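Local coordinates for aerotolerance-related membrane protein (Bacteroides fragilis, PDB 4JDU), which is a membrane protein probably involved in aerotolerance, whose von Willebrand factor type A domain, the part described here, binds calcium, at residues Gly109-Asp117 / Gly136-Val144. The protein carries 6 engineered substitutions. Sequence-based numbering, arbitrary orientation. Where two conformers were deposited one is given.
Sequences GRAIVVITD and GIQVNVLGV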
# COMPACT_ATOMS: atom_id res chain seq x y z
N GLY A 109 -12.91 -4.31 14.84
CA GLY A 109 -12.45 -3.21 14.02
C GLY A 109 -11.85 -3.72 12.73
O GLY A 109 -11.23 -4.79 12.70
N ARG A 110 -12.04 -2.97 11.65
CA ARG A 110 -11.47 -3.32 10.36
C ARG A 110 -10.77 -2.10 9.78
O ARG A 110 -11.35 -1.01 9.69
CB ARG A 110 -12.55 -3.79 9.38
CG ARG A 110 -13.43 -4.95 9.85
CD ARG A 110 -14.57 -5.13 8.82
NE ARG A 110 -15.56 -6.20 9.03
CZ ARG A 110 -15.37 -7.40 9.57
NH1 ARG A 110 -14.19 -7.79 10.03
NH2 ARG A 110 -16.40 -8.24 9.65
N ALA A 111 -9.51 -2.27 9.38
CA ALA A 111 -8.74 -1.17 8.79
C ALA A 111 -8.00 -1.65 7.56
O ALA A 111 -7.46 -2.75 7.53
CB ALA A 111 -7.76 -0.60 9.80
N ILE A 112 -7.98 -0.80 6.54
CA ILE A 112 -7.20 -1.04 5.33
C ILE A 112 -6.03 -0.07 5.34
O ILE A 112 -6.20 1.10 5.67
CB ILE A 112 -8.05 -0.81 4.07
CG1 ILE A 112 -9.22 -1.81 4.04
CG2 ILE A 112 -7.19 -0.91 2.80
CD1 ILE A 112 -10.23 -1.54 2.95
N VAL A 113 -4.84 -0.58 5.02
CA VAL A 113 -3.66 0.28 4.91
C VAL A 113 -3.10 0.16 3.51
O VAL A 113 -2.52 -0.87 3.15
CB VAL A 113 -2.58 -0.10 5.95
CG1 VAL A 113 -1.37 0.83 5.83
CG2 VAL A 113 -3.15 -0.05 7.37
N VAL A 114 -3.33 1.19 2.70
CA VAL A 114 -2.82 1.23 1.33
C VAL A 114 -1.42 1.84 1.34
O VAL A 114 -1.22 2.92 1.90
CB VAL A 114 -3.73 2.08 0.42
CG1 VAL A 114 -3.24 2.02 -1.01
CG2 VAL A 114 -5.17 1.58 0.49
N ILE A 115 -0.45 1.12 0.76
CA ILE A 115 0.94 1.59 0.68
C ILE A 115 1.32 1.76 -0.79
O ILE A 115 1.37 0.80 -1.55
CB ILE A 115 1.89 0.62 1.41
CG1 ILE A 115 1.34 0.33 2.81
CG2 ILE A 115 3.29 1.20 1.50
CD1 ILE A 115 2.19 -0.58 3.65
N THR A 116 1.58 3.00 -1.19
CA THR A 116 1.62 3.33 -2.60
C THR A 116 2.32 4.66 -2.82
O THR A 116 2.46 5.45 -1.89
CB THR A 116 0.17 3.42 -3.17
OG1 THR A 116 0.20 3.69 -4.58
CG2 THR A 116 -0.65 4.53 -2.46
N ASP A 117 2.75 4.93 -4.05
CA ASP A 117 3.24 6.25 -4.41
C ASP A 117 2.08 7.11 -4.92
O ASP A 117 2.26 8.28 -5.28
CB ASP A 117 4.39 6.17 -5.41
CG ASP A 117 4.05 5.35 -6.64
OD1 ASP A 117 2.85 5.28 -7.01
OD2 ASP A 117 4.99 4.80 -7.25
N GLY A 136 -17.93 1.30 7.65
CA GLY A 136 -17.22 1.23 8.91
C GLY A 136 -15.77 0.79 8.79
O GLY A 136 -15.08 0.66 9.81
N ILE A 137 -15.30 0.54 7.57
CA ILE A 137 -13.93 0.09 7.34
C ILE A 137 -13.02 1.27 7.02
O ILE A 137 -13.14 1.87 5.94
CB ILE A 137 -13.84 -0.94 6.19
CG1 ILE A 137 -14.71 -2.16 6.45
CG2 ILE A 137 -12.37 -1.35 5.94
CD1 ILE A 137 -14.82 -3.09 5.26
N GLN A 138 -12.13 1.60 7.94
CA GLN A 138 -11.22 2.73 7.77
C GLN A 138 -10.19 2.47 6.67
O GLN A 138 -9.67 1.37 6.54
CB GLN A 138 -10.48 2.98 9.08
CG GLN A 138 -9.41 4.05 9.01
CD GLN A 138 -8.67 4.19 10.33
OE1 GLN A 138 -7.96 3.28 10.76
NE2 GLN A 138 -8.86 5.33 10.99
N VAL A 139 -9.92 3.50 5.87
CA VAL A 139 -8.86 3.40 4.86
C VAL A 139 -7.78 4.43 5.13
O VAL A 139 -8.03 5.65 5.11
CB VAL A 139 -9.38 3.60 3.44
CG1 VAL A 139 -8.26 3.34 2.43
CG2 VAL A 139 -10.57 2.70 3.16
N ASN A 140 -6.58 3.92 5.41
CA ASN A 140 -5.39 4.71 5.66
C ASN A 140 -4.46 4.61 4.46
O ASN A 140 -4.47 3.61 3.74
CB ASN A 140 -4.66 4.17 6.90
CG ASN A 140 -5.56 4.14 8.12
OD1 ASN A 140 -5.90 5.19 8.68
ND2 ASN A 140 -5.95 2.93 8.55
N VAL A 141 -3.65 5.64 4.26
CA VAL A 141 -2.71 5.62 3.15
C VAL A 141 -1.30 6.01 3.61
O VAL A 141 -1.11 7.06 4.26
CB VAL A 141 -3.16 6.56 2.00
CG1 VAL A 141 -2.18 6.48 0.85
CG2 VAL A 141 -4.57 6.20 1.52
N LEU A 142 -0.33 5.16 3.30
CA LEU A 142 1.07 5.47 3.53
C LEU A 142 1.70 5.75 2.17
O LEU A 142 1.76 4.87 1.30
CB LEU A 142 1.79 4.32 4.24
CG LEU A 142 1.09 3.80 5.50
CD1 LEU A 142 1.91 2.72 6.18
CD2 LEU A 142 0.77 4.94 6.46
N GLY A 143 2.11 7.00 1.97
CA GLY A 143 2.67 7.42 0.70
C GLY A 143 4.17 7.24 0.71
O GLY A 143 4.86 7.76 1.60
N VAL A 144 4.69 6.48 -0.25
CA VAL A 144 6.14 6.29 -0.33
C VAL A 144 6.67 6.92 -1.59
O VAL A 144 6.13 6.76 -2.68
CB VAL A 144 6.58 4.80 -0.26
CG1 VAL A 144 6.46 4.26 1.16
CG2 VAL A 144 5.78 3.97 -1.22
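Val113 and Leu142 illustrate how parallel strands interlock on one face of a sheet: CG1 of Val113, held anti to its own nitrogen (chi1 -179°), crosses at an angle to Leu142 and lies 3.8 Å from its CD1. The same CD1 also meets CD1 of Ile115, whose side chain runs alongside the leucine. Helix 195-206 packs over Val113 and Asn140. On the reverse face Ile112, Val114 and Thr116 pack against Ile137, Val139 and Val141, with Ile112 CD1 to Ile137 CG2 at 3.7 Å, and helix 91-99 covers Ile112, Val114 and Thr116. Between the two layers runs a parallel ladder, in which Ile112 N donates to Gln138 O (2.8 Å) and Leu142 N to Val114 O (2.8 Å), both bonds nearly straight.

Strand 109-116, helix 125-134 and strand 138-143 form a beta-alpha-beta unit within the mixed sheet of the Rossmann-like von Willebrand factor A domain. At the C-terminal end of strand 109-116 lies the metal-ion-dependent adhesion site (MIDAS), where Ser18 and Ser20 of the DxSxS loop and Thr89 bind calcium. There Thr116 OG1 bonds Asp16, while Asp117 OD2 hydrogen-bonds to Ser20 OG and forms a salt bridge with Arg30; Asp117 is a calcium ligand in another structure of this protein, though not here.

Asn140 ND2 donates to Gln138 OE1 (3.0 Å) from above the carbonyl plane of Gln138, while OE1 lies in the amide plane of Asn140; ND2 makes a weak second bond to Ile112 O, Asn140 OD1 accepts from Ile188 N, and Gln138 NE2 reaches Glu205.

The solvent side is the N-terminal edge: Gln138 N to Arg110 O stretches to 3.2 Å and bends to 144°, and partly exposed Arg110 lays its aliphatic CB and CD against Ile137 CG1, next to solvent-exposed Gly136.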